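PDB 1TA9: glycerol dehydrogenase from Schizosaccharomyces pombe, which catalyses the NAD(+)-dependent oxidation of glycerol to dihydroxyacetone, probably with a catalytic zinc ion, in the assimilation of glycerol. Local coordinates for residues P69-Q74 with K87-K92; I213-I218 with N293-N298; A390-R393 with S397-N400. All coordinates share one frame; numbering follows the deposited sequence.

Overall arrangement
Contacts 1 and 2 both reach the parallel sheet of the nucleotide-binding domain. Their strands 71-75 and 210-214 are neighbours there, and Val-73 O lies 2.8 Å from Ile-213 N. Contact 1 is partly buried, at the sheet edge facing a second subunit, and joins an indole-amide hydrogen bond to two close lysines. Contact 2 is fully buried and purely apolar across its segments; it packs the C-terminal end of strand 210-214 and the start of helix 215-220 on helix 289-307. Contact 3 is partly buried in the helical half, about 31 Å from contact 2 between centres. There a histidine grips backbone carbonyls beside a small aliphatic cluster, and no other chain touches it.

Contact 1 (P69-Q74 with K87-K92); sequences PQKYVQ and KKWATK
Strand 71-75 is an outermost strand of the parallel sheet within this chain, in the nucleotide-binding domain. Gln-70, just before it, and Lys-71, its first residue, meet Trp-89 and Lys-88 from the loop between helix 82-86 and strand 93-98. The polar link is one hydrogen bond from Trp-89 NE1 to Gln-70 OE1, 2.9 Å long. It is fairly straight, with an N-H...O angle of 157°. The oxygen lies nearly in the indole plane, but the donor is tilted from the amide's carbonyl plane. The oxygen comes at the indole edge, and the amide and ring planes are 56° apart. Gln-70 OE1 also accepts from Asn-209 ND2, and these two bonds limit the rotation of the amide.

The aliphatic part of Lys-71 meets the far rim of the same indole. Its CG sits 3.8 Å from Trp-89 CH2, near the ring plane. A bend at chi2 (-77°) then turns the lysine chain toward Lys-88. Lys-88 CB lies over one face of the indole, offset toward the rim. The two lysine chains cross at about a right angle, and Lys-71 CE comes within 4.1 Å of Lys-88 CE. Their ammonium nitrogens, NZ of Lys-71 and NZ of Lys-88, are 4.4 Å apart. This closeness probably costs some electrostatic energy, which hydrogen bonds to the second subunit may offset. Lys-71 NZ bonds Thr-67 OG1 and Lys-88 NZ bonds Pro-205 O, both of that subunit.

Residues Lys-71 to Gln-74 also pair antiparallel with a strand of the second subunit. The contact thus ties a loop of the domain to the edge strand through which a Rossmann-like sheet of the iron-containing alcohol dehydrogenase family continues across a subunit interface.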
loop_
_atom_site.group_PDB
_atom_site.type_symbol
_atom_site.label_atom_id
_atom_site.label_comp_id
_atom_site.label_asym_id
_atom_site.label_seq_id
_atom_site.Cartn_x
_atom_site.Cartn_y
_atom_site.Cartn_z
ATOM N N PRO B 69 30.811 -13.846 -23.067
ATOM C CA PRO B 69 31.869 -14.851 -23.162
ATOM C C PRO B 69 31.067 -16.118 -23.458
ATOM O O PRO B 69 29.855 -16.150 -23.203
ATOM C CB PRO B 69 32.450 -14.887 -21.751
ATOM C CG PRO B 69 32.210 -13.479 -21.246
ATOM C CD PRO B 69 30.810 -13.203 -21.738
ATOM N N GLN B 70 31.709 -17.152 -23.984
ATOM C CA GLN B 70 30.988 -18.385 -24.266
ATOM C C GLN B 70 30.615 -19.129 -22.988
ATOM O O GLN B 70 29.563 -19.769 -22.914
ATOM C CB GLN B 70 31.827 -19.294 -25.154
ATOM C CG GLN B 70 32.096 -18.711 -26.524
ATOM C CD GLN B 70 32.920 -19.637 -27.383
ATOM O OE1 GLN B 70 34.122 -19.810 -27.159
ATOM N NE2 GLN B 70 32.275 -20.256 -28.367
ATOM N N LYS B 71 31.487 -19.052 -21.987
ATOM C CA LYS B 71 31.249 -19.732 -20.720
ATOM C C LYS B 71 31.795 -18.934 -19.542
ATOM O O LYS B 71 32.816 -18.252 -19.657
ATOM C CB LYS B 71 31.929 -21.107 -20.711
ATOM C CG LYS B 71 31.470 -22.083 -21.785
ATOM C CD LYS B 71 30.126 -22.709 -21.461
ATOM C CE LYS B 71 29.827 -23.839 -22.442
ATOM N NZ LYS B 71 28.460 -24.403 -22.282
ATOM N N TYR B 72 31.094 -19.020 -18.415
ATOM C CA TYR B 72 31.510 -18.379 -17.175
ATOM C C TYR B 72 31.381 -19.491 -16.149
ATOM O O TYR B 72 30.300 -20.039 -15.962
ATOM C CB TYR B 72 30.599 -17.203 -16.811
ATOM C CG TYR B 72 30.850 -16.653 -15.424
ATOM C CD1 TYR B 72 30.192 -17.182 -14.309
ATOM C CD2 TYR B 72 31.756 -15.614 -15.220
ATOM C CE1 TYR B 72 30.433 -16.687 -13.027
ATOM C CE2 TYR B 72 32.004 -15.114 -13.947
ATOM C CZ TYR B 72 31.340 -15.653 -12.853
ATOM O OH TYR B 72 31.588 -15.149 -11.591
ATOM N N VAL B 73 32.493 -19.840 -15.511
ATOM C CA VAL B 73 32.506 -20.925 -14.533
ATOM C C VAL B 73 33.068 -20.430 -13.212
ATOM O O VAL B 73 34.170 -19.889 -13.170
ATOM C CB VAL B 73 33.368 -22.098 -15.039
ATOM C CG1 VAL B 73 33.365 -23.236 -14.023
ATOM C CG2 VAL B 73 32.843 -22.572 -16.388
ATOM N N GLN B 74 32.309 -20.638 -12.141
ATOM C CA GLN B 74 32.691 -20.187 -10.807
ATOM C C GLN B 74 32.439 -21.264 -9.739
ATOM O O GLN B 74 31.328 -21.779 -9.615
ATOM C CB GLN B 74 31.883 -18.930 -10.476
ATOM C CG GLN B 74 32.043 -18.397 -9.074
ATOM C CD GLN B 74 30.996 -17.348 -8.747
ATOM O OE1 GLN B 74 30.747 -16.439 -9.539
ATOM N NE2 GLN B 74 30.381 -17.466 -7.573
ATOM N N LYS B 87 39.097 -28.270 -21.897
ATOM C CA LYS B 87 39.029 -29.223 -23.005
ATOM C C LYS B 87 38.095 -28.789 -24.131
ATOM O O LYS B 87 38.182 -29.301 -25.250
ATOM C CB LYS B 87 38.611 -30.609 -22.497
ATOM C CG LYS B 87 37.144 -30.737 -22.113
ATOM C CD LYS B 87 36.836 -32.148 -21.630
ATOM C CE LYS B 87 35.352 -32.330 -21.337
ATOM N NZ LYS B 87 35.049 -33.703 -20.835
ATOM N N LYS B 88 37.201 -27.847 -23.837
ATOM C CA LYS B 88 36.266 -27.354 -24.842
ATOM C C LYS B 88 36.989 -26.562 -25.928
ATOM O O LYS B 88 36.495 -26.443 -27.051
ATOM C CB LYS B 88 35.198 -26.469 -24.190
ATOM C CG LYS B 88 34.267 -27.202 -23.228
ATOM C CD LYS B 88 33.342 -26.227 -22.505
ATOM C CE LYS B 88 32.389 -26.957 -21.571
ATOM N NZ LYS B 88 31.376 -27.753 -22.321
ATOM N N TRP B 89 38.159 -26.022 -25.593
ATOM C CA TRP B 89 38.938 -25.235 -26.547
ATOM C C TRP B 89 40.296 -25.838 -26.880
ATOM O O TRP B 89 40.835 -25.600 -27.963
ATOM C CB TRP B 89 39.155 -23.819 -26.011
ATOM C CG TRP B 89 37.894 -23.038 -25.873
ATOM C CD1 TRP B 89 37.256 -22.322 -26.845
ATOM C CD2 TRP B 89 37.079 -22.943 -24.702
ATOM N NE1 TRP B 89 36.088 -21.787 -26.350
ATOM C CE2 TRP B 89 35.957 -22.154 -25.036
ATOM C CE3 TRP B 89 37.188 -23.450 -23.401
ATOM C CZ2 TRP B 89 34.947 -21.860 -24.115
ATOM C CZ3 TRP B 89 36.181 -23.157 -22.482
ATOM C CH2 TRP B 89 35.076 -22.368 -22.848
ATOM N N ALA B 90 40.853 -26.611 -25.954
ATOM C CA ALA B 90 42.162 -27.214 -26.173
ATOM C C ALA B 90 42.360 -28.510 -25.399
ATOM O O ALA B 90 42.078 -28.576 -24.202
ATOM C CB ALA B 90 43.248 -26.221 -25.793
ATOM N N THR B 91 42.847 -29.539 -26.088
ATOM C CA THR B 91 43.104 -30.827 -25.453
ATOM C C THR B 91 44.563 -31.238 -25.621
ATOM O O THR B 91 44.992 -32.245 -25.056
ATOM C CB THR B 91 42.226 -31.954 -26.048
ATOM O OG1 THR B 91 42.527 -32.116 -27.439
ATOM C CG2 THR B 91 40.752 -31.629 -25.894
ATOM N N LYS B 92 45.328 -30.459 -26.385
ATOM C CA LYS B 92 46.730 -30.790 -26.638
ATOM C C LYS B 92 47.763 -29.818 -26.076
ATOM O O LYS B 92 48.720 -30.237 -25.424
ATOM C CB LYS B 92 46.956 -30.956 -28.145
#

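Contact 2 (I213-I218 with N293-N298); sequences IDTDVI and NVVEAN
Ile-213 meets Val-295 where a strand of the parallel nucleotide-binding sheet passes directly into a helix, and helix 289-307 packs against that junction. Ile-213 is the next-to-last residue of strand 210-214. Its CG2 branch and CG1 of Val-295 reach toward each other tip to tip, 4.2 Å apart. On the sheet side, Ile-213 also packs on Tyr-72 of strand 71-75.

Asp-214 comes next, at the N-cap of helix 215-220. Its OD2 accepts from Asp-216 N at 2.9 Å, and the same carboxylate takes further bonds from His-77 N and Phe-79 N. These bonds probably help fix the passage from strand to helix.

Thr-215 returns to the interface with its methyl. Its CG2 lies 4.3 Å from Val-295 CG1, the branch also used by Ile-213. The hydroxyl has a separate role, hydrogen-bonding Glu-292 OE1 on the same helix as Val-295. Asp-216 faces other partners and forms salt bridges with Arg-76 and Arg-220.

Ile-218, one helical turn on, completes the apolar group. Its side chain lies about 4 Å from that of Ala-179, a residue that probably binds NAD(+), so this packing probably lies next to the cofactor site. Val-295 meets all three residues, Ile-213, Thr-215 and Ile-218. Its first torsion (168°) sets CG1 anti to the backbone N, toward Ile-213 and Thr-215, and leaves the other branch for Ile-218. The side chains of Ile-218 and Val-295 pass each other at a slant, with Ile-218 CG2 4.0 Å from Val-295 CG2.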
loop_
_atom_site.group_PDB
_atom_site.type_symbol
_atom_site.label_atom_id
_atom_site.label_comp_id
_atom_site.label_asym_id
_atom_site.label_seq_id
_atom_site.Cartn_x
_atom_site.Cartn_y
_atom_site.Cartn_z
ATOM N N ILE B 213 36.682 -18.876 -12.555
ATOM C CA ILE B 213 36.976 -18.371 -11.215
ATOM C C ILE B 213 36.955 -19.425 -10.122
ATOM O O ILE B 213 35.968 -20.144 -9.965
ATOM C CB ILE B 213 35.957 -17.279 -10.805
ATOM C CG1 ILE B 213 35.909 -16.183 -11.865
ATOM C CG2 ILE B 213 36.329 -16.692 -9.438
ATOM C CD1 ILE B 213 34.830 -15.148 -11.614
ATOM N N ASP B 214 38.041 -19.503 -9.357
ATOM C CA ASP B 214 38.122 -20.440 -8.244
ATOM C C ASP B 214 37.860 -19.593 -7.000
ATOM O O ASP B 214 38.685 -18.767 -6.611
ATOM C CB ASP B 214 39.510 -21.087 -8.187
ATOM C CG ASP B 214 39.627 -22.139 -7.088
ATOM O OD1 ASP B 214 40.357 -23.136 -7.293
ATOM O OD2 ASP B 214 39.004 -21.968 -6.018
ATOM N N THR B 215 36.698 -19.786 -6.385
ATOM C CA THR B 215 36.325 -18.993 -5.223
ATOM C C THR B 215 37.126 -19.260 -3.948
ATOM O O THR B 215 37.028 -18.497 -2.985
ATOM C CB THR B 215 34.821 -19.122 -4.943
ATOM O OG1 THR B 215 34.455 -20.504 -4.902
ATOM C CG2 THR B 215 34.025 -18.429 -6.048
ATOM N N ASP B 216 37.920 -20.326 -3.930
ATOM C CA ASP B 216 38.741 -20.586 -2.751
ATOM C C ASP B 216 39.886 -19.583 -2.800
ATOM O O ASP B 216 40.376 -19.116 -1.770
ATOM C CB ASP B 216 39.288 -22.013 -2.752
ATOM C CG ASP B 216 39.984 -22.364 -1.449
ATOM O OD1 ASP B 216 41.233 -22.395 -1.421
ATOM O OD2 ASP B 216 39.277 -22.593 -0.444
ATOM N N VAL B 217 40.310 -19.249 -4.013
ATOM C CA VAL B 217 41.373 -18.270 -4.198
ATOM C C VAL B 217 40.812 -16.888 -3.865
ATOM O O VAL B 217 41.464 -16.074 -3.205
ATOM C CB VAL B 217 41.877 -18.265 -5.651
ATOM C CG1 VAL B 217 42.867 -17.120 -5.860
ATOM C CG2 VAL B 217 42.528 -19.602 -5.979
ATOM N N ILE B 218 39.590 -16.632 -4.317
ATOM C CA ILE B 218 38.950 -15.347 -4.070
ATOM C C ILE B 218 38.712 -15.087 -2.577
ATOM O O ILE B 218 39.011 -14.001 -2.078
ATOM C CB ILE B 218 37.588 -15.243 -4.818
ATOM C CG1 ILE B 218 37.768 -15.553 -6.308
ATOM C CG2 ILE B 218 37.006 -13.854 -4.638
ATOM C CD1 ILE B 218 38.803 -14.690 -7.015
ATOM N N ASN B 293 27.565 -15.270 -4.346
ATOM C CA ASN B 293 26.624 -14.440 -5.095
ATOM C C ASN B 293 27.268 -13.129 -5.521
ATOM O O ASN B 293 27.074 -12.657 -6.647
ATOM C CB ASN B 293 25.379 -14.121 -4.261
ATOM C CG ASN B 293 24.498 -15.328 -4.039
ATOM O OD1 ASN B 293 24.559 -16.311 -4.784
ATOM N ND2 ASN B 293 23.649 -15.254 -3.018
ATOM N N VAL B 294 28.033 -12.536 -4.611
ATOM C CA VAL B 294 28.693 -11.271 -4.898
ATOM C C VAL B 294 29.852 -11.463 -5.871
ATOM O O VAL B 294 30.169 -10.564 -6.652
ATOM C CB VAL B 294 29.163 -10.592 -3.592
ATOM C CG1 VAL B 294 29.941 -9.317 -3.902
ATOM C CG2 VAL B 294 27.941 -10.261 -2.739
ATOM N N VAL B 295 30.491 -12.629 -5.836
ATOM C CA VAL B 295 31.566 -12.879 -6.789
ATOM C C VAL B 295 30.902 -12.882 -8.166
ATOM O O VAL B 295 31.438 -12.321 -9.129
ATOM C CB VAL B 295 32.269 -14.237 -6.537
ATOM C CG1 VAL B 295 33.174 -14.582 -7.716
ATOM C CG2 VAL B 295 33.104 -14.157 -5.259
ATOM N N GLU B 296 29.720 -13.491 -8.261
ATOM C CA GLU B 296 29.016 -13.512 -9.543
ATOM C C GLU B 296 28.588 -12.095 -9.936
ATOM O O GLU B 296 28.701 -11.706 -11.094
ATOM C CB GLU B 296 27.773 -14.421 -9.508
ATOM C CG GLU B 296 27.133 -14.538 -10.895
ATOM C CD GLU B 296 25.724 -15.109 -10.901
ATOM O OE1 GLU B 296 24.983 -14.793 -11.859
ATOM O OE2 GLU B 296 25.354 -15.870 -9.981
ATOM N N ALA B 297 28.096 -11.321 -8.974
ATOM C CA ALA B 297 27.662 -9.956 -9.258
ATOM C C ALA B 297 28.832 -9.079 -9.705
ATOM O O ALA B 297 28.714 -8.300 -10.654
ATOM C CB ALA B 297 27.001 -9.348 -8.022
ATOM N N ASN B 298 29.961 -9.216 -9.021
ATOM C CA ASN B 298 31.150 -8.432 -9.335
ATOM C C ASN B 298 31.779 -8.792 -10.672
ATOM O O ASN B 298 32.407 -7.954 -11.316
ATOM C CB ASN B 298 32.217 -8.628 -8.251
ATOM C CG ASN B 298 31.918 -7.857 -6.983
ATOM O OD1 ASN B 298 30.845 -7.275 -6.830
ATOM N ND2 ASN B 298 32.872 -7.854 -6.060
#

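Contact 3 (A390-R393 with S397-N400); sequences ATLR and SIHN
His-399 reaches back with its NE2 to two consecutive backbone carbonyls, those of Leu-392 and Arg-393. The bond to Arg-393 O is 2.8 Å long and bent, with an N-H...O angle of 135°. The oxygen lies in the imidazole plane, whereas the donor stands above the carbonyl plane. A second, weak bond runs from His-399 NE2 to Leu-392 O at 3.0 Å. The single N-H is thus shared between two acceptors, both at the ring edge. A phenylalanine in place of His-399 would probably leave the carbonyls of Leu-392 and Arg-393 without this shared donor and the loop after helix 381-391 less firmly held.

Next to the ring is Ile-398. Its CG2 lies over the centre of one imidazole face, 4.0 Å above the plane. The same methyl packs 3.9 Å from Leu-392 CD2 and touches Thr-391 O at 3.4 Å. With CG1 anti to the backbone N (chi1 -170°) and the chain extended beyond it, CD1 of Ile-398 reaches Thr-391 CG2, 3.9 Å away. The two side chains cross at about a right angle.

These residues link helix 381-391 to helix 407-428 in the helical domain that holds the zinc site. Helix 381-391 ends at Thr-391, and after a short loop residues 397-400 make a single 3-10 turn, with Asn-400 N bonded to Ser-397 O at 3.0 Å.

Further out, Ile-410 of helix 407-428 packs on Thr-391, Leu-392 and Ile-398. Ala-316 of helix 313-322 touches Thr-391 and Ile-398. That helix also carries the zinc ligand His-315, whose side chain is about 8 Å from that of Ile-398.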
loop_
_atom_site.group_PDB
_atom_site.type_symbol
_atom_site.label_atom_id
_atom_site.label_comp_id
_atom_site.label_asym_id
_atom_site.label_seq_id
_atom_site.Cartn_x
_atom_site.Cartn_y
_atom_site.Cartn_z
ATOM N N ALA B 390 39.838 16.361 -18.269
ATOM C CA ALA B 390 40.183 14.981 -18.618
ATOM C C ALA B 390 38.916 14.141 -18.756
ATOM O O ALA B 390 38.799 13.302 -19.650
ATOM C CB ALA B 390 41.090 14.380 -17.545
ATOM N N THR B 391 37.969 14.372 -17.857
ATOM C CA THR B 391 36.705 13.647 -17.860
ATOM C C THR B 391 35.909 13.884 -19.139
ATOM O O THR B 391 35.255 12.975 -19.655
ATOM C CB THR B 391 35.833 14.078 -16.664
ATOM O OG1 THR B 391 36.516 13.775 -15.441
ATOM C CG2 THR B 391 34.486 13.360 -16.687
ATOM N N LEU B 392 35.980 15.105 -19.658
ATOM C CA LEU B 392 35.221 15.467 -20.847
ATOM C C LEU B 392 35.906 15.282 -22.200
ATOM O O LEU B 392 35.413 15.778 -23.214
ATOM C CB LEU B 392 34.728 16.910 -20.706
ATOM C CG LEU B 392 33.713 17.110 -19.571
ATOM C CD1 LEU B 392 33.583 18.587 -19.233
ATOM C CD2 LEU B 392 32.366 16.525 -19.980
ATOM N N ARG B 393 37.029 14.570 -22.227
ATOM C CA ARG B 393 37.720 14.334 -23.490
ATOM C C ARG B 393 36.763 13.648 -24.470
ATOM O O ARG B 393 35.901 12.861 -24.068
ATOM C CB ARG B 393 38.978 13.492 -23.256
ATOM C CG ARG B 393 40.107 14.298 -22.612
ATOM C CD ARG B 393 41.314 13.453 -22.228
ATOM N NE ARG B 393 41.891 12.744 -23.364
ATOM C CZ ARG B 393 41.755 11.439 -23.579
ATOM N NH1 ARG B 393 42.317 10.885 -24.644
ATOM N NH2 ARG B 393 41.066 10.685 -22.728
ATOM N N SER B 397 33.357 8.134 -21.961
ATOM C CA SER B 397 32.012 7.581 -21.878
ATOM C C SER B 397 30.953 8.550 -21.360
ATOM O O SER B 397 29.759 8.297 -21.505
ATOM C CB SER B 397 32.023 6.321 -21.004
ATOM O OG SER B 397 32.501 6.606 -19.700
ATOM N N ILE B 398 31.378 9.658 -20.758
ATOM C CA ILE B 398 30.413 10.615 -20.228
ATOM C C ILE B 398 29.537 11.196 -21.346
ATOM O O ILE B 398 28.414 11.636 -21.103
ATOM C CB ILE B 398 31.125 11.759 -19.454
ATOM C CG1 ILE B 398 30.093 12.605 -18.710
ATOM C CG2 ILE B 398 31.931 12.636 -20.413
ATOM C CD1 ILE B 398 30.702 13.544 -17.693
ATOM N N HIS B 399 30.039 11.167 -22.576
ATOM C CA HIS B 399 29.287 11.704 -23.704
ATOM C C HIS B 399 28.089 10.847 -24.107
ATOM O O HIS B 399 27.314 11.236 -24.981
ATOM C CB HIS B 399 30.230 11.916 -24.887
ATOM C CG HIS B 399 31.354 12.855 -24.580
ATOM N ND1 HIS B 399 31.147 14.180 -24.266
ATOM C CD2 HIS B 399 32.686 12.646 -24.473
ATOM C CE1 HIS B 399 32.304 14.747 -23.977
ATOM N NE2 HIS B 399 33.254 13.837 -24.095
ATOM N N ASN B 400 27.932 9.683 -23.477
ATOM C CA ASN B 400 26.787 8.818 -23.775
ATOM C C ASN B 400 25.544 9.386 -23.097
ATOM O O ASN B 400 24.418 9.055 -23.467
ATOM C CB ASN B 400 27.019 7.382 -23.274
ATOM C CG ASN B 400 28.033 6.625 -24.111
ATOM O OD1 ASN B 400 28.072 6.766 -25.332
ATOM N ND2 ASN B 400 28.849 5.801 -23.457
#